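Local coordinates for protein MNMC2 (Aquifex aeolicus, PDB 3VYW) that binds S-adenosylmethionine and acts as a tRNA methyltransferase in wobble-uridine modification, working without the oxidase domain to which such enzymes are usually fused, at residues R99-G104 and D188-D193. Numbering follows the deposited sequence.
With SAM (S-adenosylmethionine), chain E.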
ATOM      1  N   ARG A  99     -12.540   7.194  10.964  1.00 46.52           N
ATOM      2  CA  ARG A  99     -11.123   7.016  11.120  1.00 47.55           C
ATOM      3  C   ARG A  99     -10.447   6.321   9.949  1.00 45.29           C
ATOM      4  O   ARG A  99     -10.820   5.261   9.562  1.00 44.33           O
ATOM      5  CB  ARG A  99     -10.853   6.223  12.372  1.00 49.70           C
ATOM      6  CG  ARG A  99     -11.744   6.590  13.520  1.00 56.73           C
ATOM      7  CD  ARG A  99     -11.068   6.274  14.821  1.00 56.53           C
ATOM      8  NE  ARG A  99     -11.702   6.930  15.944  1.00 64.15           N
ATOM      9  CZ  ARG A  99     -12.973   6.794  16.272  1.00 61.34           C
ATOM     10  NH1 ARG A  99     -13.757   6.030  15.554  1.00 62.98           N
ATOM     11  NH2 ARG A  99     -13.457   7.430  17.313  1.00 61.16           N
ATOM     12  N   ILE A 100      -9.424   6.943   9.409  1.00 34.95           N
ATOM     13  CA  ILE A 100      -8.667   6.351   8.342  1.00 32.84           C
ATOM     14  C   ILE A 100      -7.234   6.091   8.702  1.00 34.66           C
ATOM     15  O   ILE A 100      -6.552   6.944   9.173  1.00 33.96           O
ATOM     16  CB  ILE A 100      -8.657   7.252   7.131  1.00 32.69           C
ATOM     17  CG1 ILE A 100     -10.063   7.562   6.713  1.00 31.47           C
ATOM     18  CG2 ILE A 100      -7.895   6.600   6.010  1.00 31.39           C
ATOM     19  CD1 ILE A 100     -10.121   8.509   5.563  1.00 32.63           C
ATOM     20  N   LEU A 101      -6.787   4.886   8.433  1.00 36.39           N
ATOM     21  CA  LEU A 101      -5.409   4.517   8.575  1.00 38.33           C
ATOM     22  C   LEU A 101      -4.811   4.605   7.200  1.00 37.49           C
ATOM     23  O   LEU A 101      -5.216   3.937   6.325  1.00 34.83           O
ATOM     24  CB  LEU A 101      -5.336   3.093   9.081  1.00 37.00           C
ATOM     25  CG  LEU A 101      -4.325   2.711  10.120  1.00 38.47           C
ATOM     26  CD1 LEU A 101      -3.620   1.425   9.812  1.00 37.13           C
ATOM     27  CD2 LEU A 101      -3.344   3.816  10.267  1.00 40.81           C
ATOM     28  N   ASP A 102      -3.847   5.478   7.004  1.00 44.12           N
ATOM     29  CA  ASP A 102      -3.304   5.684   5.684  1.00 42.14           C
ATOM     30  C   ASP A 102      -1.905   5.175   5.562  1.00 40.90           C
ATOM     31  O   ASP A 102      -1.034   5.680   6.174  1.00 42.99           O
ATOM     32  CB  ASP A 102      -3.319   7.160   5.382  1.00 45.27           C
ATOM     33  CG  ASP A 102      -3.129   7.451   3.955  1.00 54.72           C
ATOM     34  OD1 ASP A 102      -3.689   6.730   3.155  1.00 63.51           O
ATOM     35  OD2 ASP A 102      -2.426   8.394   3.607  1.00 51.67           O
ATOM     36  N   VAL A 103      -1.688   4.187   4.722  1.00 35.63           N
ATOM     37  CA  VAL A 103      -0.376   3.617   4.557  1.00 33.60           C
ATOM     38  C   VAL A 103       0.336   4.247   3.379  1.00 37.81           C
ATOM     39  O   VAL A 103       0.089   3.911   2.276  1.00 43.51           O
ATOM     40  CB  VAL A 103      -0.505   2.120   4.305  1.00 30.35           C
ATOM     41  CG1 VAL A 103       0.795   1.536   3.901  1.00 34.12           C
ATOM     42  CG2 VAL A 103      -1.030   1.398   5.496  1.00 26.86           C
ATOM     43  N   GLY A 104       1.220   5.184   3.652  1.00 39.38           N
ATOM     44  CA  GLY A 104       1.926   5.940   2.645  1.00 37.11           C
ATOM     45  C   GLY A 104       1.293   7.260   2.323  1.00 37.33           C
ATOM     46  O   GLY A 104       0.427   7.332   1.524  1.00 40.69           O
ATOM     47  N   ASP A 188     -11.899   2.816  10.425  1.00 44.22           N
ATOM     48  CA  ASP A 188     -12.943   2.522   9.472  1.00 45.69           C
ATOM     49  C   ASP A 188     -12.460   2.116   8.103  1.00 43.32           C
ATOM     50  O   ASP A 188     -13.067   1.318   7.463  1.00 43.19           O
ATOM     51  CB  ASP A 188     -13.925   3.662   9.393  1.00 44.87           C
ATOM     52  CG  ASP A 188     -14.689   3.799  10.629  1.00 53.76           C
ATOM     53  OD1 ASP A 188     -15.435   2.883  10.944  1.00 56.21           O
ATOM     54  OD2 ASP A 188     -14.541   4.801  11.317  1.00 57.40           O
ATOM     55  N   ALA A 189     -11.398   2.745   7.643  1.00 40.16           N
ATOM     56  CA  ALA A 189     -10.793   2.453   6.386  1.00 41.23           C
ATOM     57  C   ALA A 189      -9.319   2.398   6.558  1.00 43.55           C
ATOM     58  O   ALA A 189      -8.772   3.202   7.238  1.00 49.15           O
ATOM     59  CB  ALA A 189     -11.129   3.530   5.405  1.00 36.32           C
ATOM     60  N   VAL A 190      -8.670   1.450   5.915  1.00 38.71           N
ATOM     61  CA  VAL A 190      -7.244   1.480   5.770  1.00 36.18           C
ATOM     62  C   VAL A 190      -6.968   1.675   4.318  1.00 33.30           C
ATOM     63  O   VAL A 190      -7.394   0.912   3.536  1.00 29.14           O
ATOM     64  CB  VAL A 190      -6.621   0.159   6.137  1.00 36.78           C
ATOM     65  CG1 VAL A 190      -5.125   0.203   5.937  1.00 33.56           C
ATOM     66  CG2 VAL A 190      -6.999  -0.232   7.532  1.00 35.34           C
ATOM     67  N   PHE A 191      -6.265   2.724   3.967  1.00 31.64           N
ATOM     68  CA  PHE A 191      -5.916   2.935   2.595  1.00 32.71           C
ATOM     69  C   PHE A 191      -4.518   2.447   2.458  1.00 33.20           C
ATOM     70  O   PHE A 191      -3.627   3.085   2.883  1.00 32.72           O
ATOM     71  CB  PHE A 191      -5.904   4.411   2.280  1.00 31.28           C
ATOM     72  CG  PHE A 191      -7.243   5.034   2.197  1.00 33.77           C
ATOM     73  CD1 PHE A 191      -7.367   6.389   2.314  1.00 33.81           C
ATOM     74  CD2 PHE A 191      -8.363   4.290   2.008  1.00 33.30           C
ATOM     75  CE1 PHE A 191      -8.581   6.980   2.247  1.00 34.96           C
ATOM     76  CE2 PHE A 191      -9.577   4.877   1.926  1.00 32.88           C
ATOM     77  CZ  PHE A 191      -9.689   6.220   2.050  1.00 32.66           C
ATOM     78  N   HIS A 192      -4.324   1.300   1.866  1.00 29.56           N
ATOM     79  CA  HIS A 192      -3.033   0.741   1.847  1.00 30.39           C
ATOM     80  C   HIS A 192      -2.376   0.991   0.560  1.00 30.69           C
ATOM     81  O   HIS A 192      -2.526   0.245  -0.358  1.00 31.66           O
ATOM     82  CB  HIS A 192      -3.189  -0.730   2.067  1.00 31.75           C
ATOM     83  CG  HIS A 192      -1.951  -1.400   2.519  1.00 33.78           C
ATOM     84  ND1 HIS A 192      -1.843  -1.945   3.684  1.00 33.53           N
ATOM     85  CD2 HIS A 192      -0.764  -1.586   1.902  1.00 35.90           C
ATOM     86  CE1 HIS A 192      -0.651  -2.450   3.826  1.00 32.07           C
ATOM     87  NE2 HIS A 192       0.060  -2.284   2.769  1.00 34.09           N
ATOM     88  N   ASP A 193      -1.589   2.034   0.498  1.00 33.98           N
ATOM     89  CA  ASP A 193      -1.091   2.509  -0.758  1.00 35.02           C
ATOM     90  C   ASP A 193       0.392   2.659  -0.768  1.00 36.42           C
ATOM     91  O   ASP A 193       0.902   3.733  -0.759  1.00 43.34           O
ATOM     92  CB  ASP A 193      -1.712   3.843  -1.058  1.00 38.13           C
ATOM     93  CG  ASP A 193      -1.637   4.193  -2.479  1.00 40.33           C
ATOM     94  OD1 ASP A 193      -1.346   3.329  -3.276  1.00 40.55           O
ATOM     95  OD2 ASP A 193      -1.858   5.335  -2.812  1.00 40.42           O
TER
HETATM   96  N   SAM E 501      -0.764   7.470  -1.054  1.00 36.95           N
HETATM   97  CA  SAM E 501      -0.035   8.408  -1.821  1.00 41.32           C
HETATM   98  C   SAM E 501      -1.069   9.318  -2.360  1.00 42.41           C
HETATM   99  O   SAM E 501      -0.807  10.359  -2.909  1.00 44.54           O
HETATM  100  OXT SAM E 501      -2.215   9.018  -2.197  1.00 44.23           O
HETATM  101  CB  SAM E 501       0.791   7.579  -2.779  1.00 44.33           C
HETATM  102  CG  SAM E 501       1.991   7.047  -1.987  1.00 49.23           C
HETATM  103  SD  SAM E 501       3.061   6.082  -2.774  1.00 49.66           S
HETATM  104  CE  SAM E 501       2.230   4.932  -3.574  1.00 50.49           C
HETATM  105  C5' SAM E 501       4.038   5.268  -1.709  1.00 45.65           C
HETATM  106  C4' SAM E 501       4.469   6.029  -0.449  1.00 45.13           C
HETATM  107  O4' SAM E 501       4.846   5.106   0.554  1.00 43.04           O
HETATM  108  C3' SAM E 501       5.685   6.912  -0.632  1.00 45.60           C
HETATM  109  O3' SAM E 501       5.496   8.131   0.051  1.00 40.82           O
HETATM  110  C2' SAM E 501       6.793   6.160   0.052  1.00 44.34           C
HETATM  111  O2' SAM E 501       7.758   7.045   0.548  1.00 39.91           O
HETATM  112  C1' SAM E 501       6.064   5.482   1.163  1.00 39.57           C
HETATM  113  N9  SAM E 501       6.783   4.346   1.780  1.00 36.84           N
HETATM  114  C8  SAM E 501       7.389   3.349   1.181  1.00 32.57           C
HETATM  115  N7  SAM E 501       7.914   2.499   2.041  1.00 30.89           N
HETATM  116  C5  SAM E 501       7.654   2.945   3.234  1.00 30.61           C
HETATM  117  C6  SAM E 501       7.926   2.517   4.600  1.00 33.11           C
HETATM  118  N6  SAM E 501       8.604   1.417   4.875  1.00 30.44           N
HETATM  119  N1  SAM E 501       7.480   3.263   5.569  1.00 31.67           N
HETATM  120  C2  SAM E 501       6.800   4.348   5.344  1.00 29.02           C
HETATM  121  N3  SAM E 501       6.536   4.788   4.151  1.00 32.65           N
HETATM  122  C4  SAM E 501       6.922   4.155   3.063  1.00 31.46           C
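Ile100 and Phe191 pack on one face of the sheet. Ile100 CG2 sits over one face of the ring, offset toward its rim, 3.7 Å from Phe191 CD1. Asp102 OD1 meets the same ring at its edge, in plane, with the carboxylate turned 88° to it. Asp102 OD2 is hydrogen-bonded to Ser131 OG. On the reverse face, Val103 lies over one face of the His192 ring. Its CG1, anti to the backbone N, lies 4.0 Å from the centroid of the His192 ring, in a CH-pi contact. His192 NE2 is hydrogen-bonded to Leu203 O. Strands 97-103 and 187-192 are parallel neighbours inside the Rossmann-like methyltransferase sheet. Leu101 N to Ala189 O and Val103 N to Phe191 O, both 2.9 Å, are among the backbone hydrogen bonds joining them. Where the chain turns a corner at Asp188, its OD2 takes the Arg99 N-H through its anti lone pair, at 3.1 Å and nearly straight (170°). Asp188 OD1 forms a salt bridge with Arg95. Replacing Asp188 by alanine would probably leave the Arg99 N-H without this acceptor and cost Arg95 this salt bridge. At the C-terminal ends the strands open onto the cofactor. The amino N of S-adenosylmethionine is gripped twice, by Gly104 O at 2.8 Å and by Asp193 OD2 at 3.0 Å. Asp193 CG stands anti to its own backbone N (chi1 -160°), which carries the carboxylate toward the cofactor.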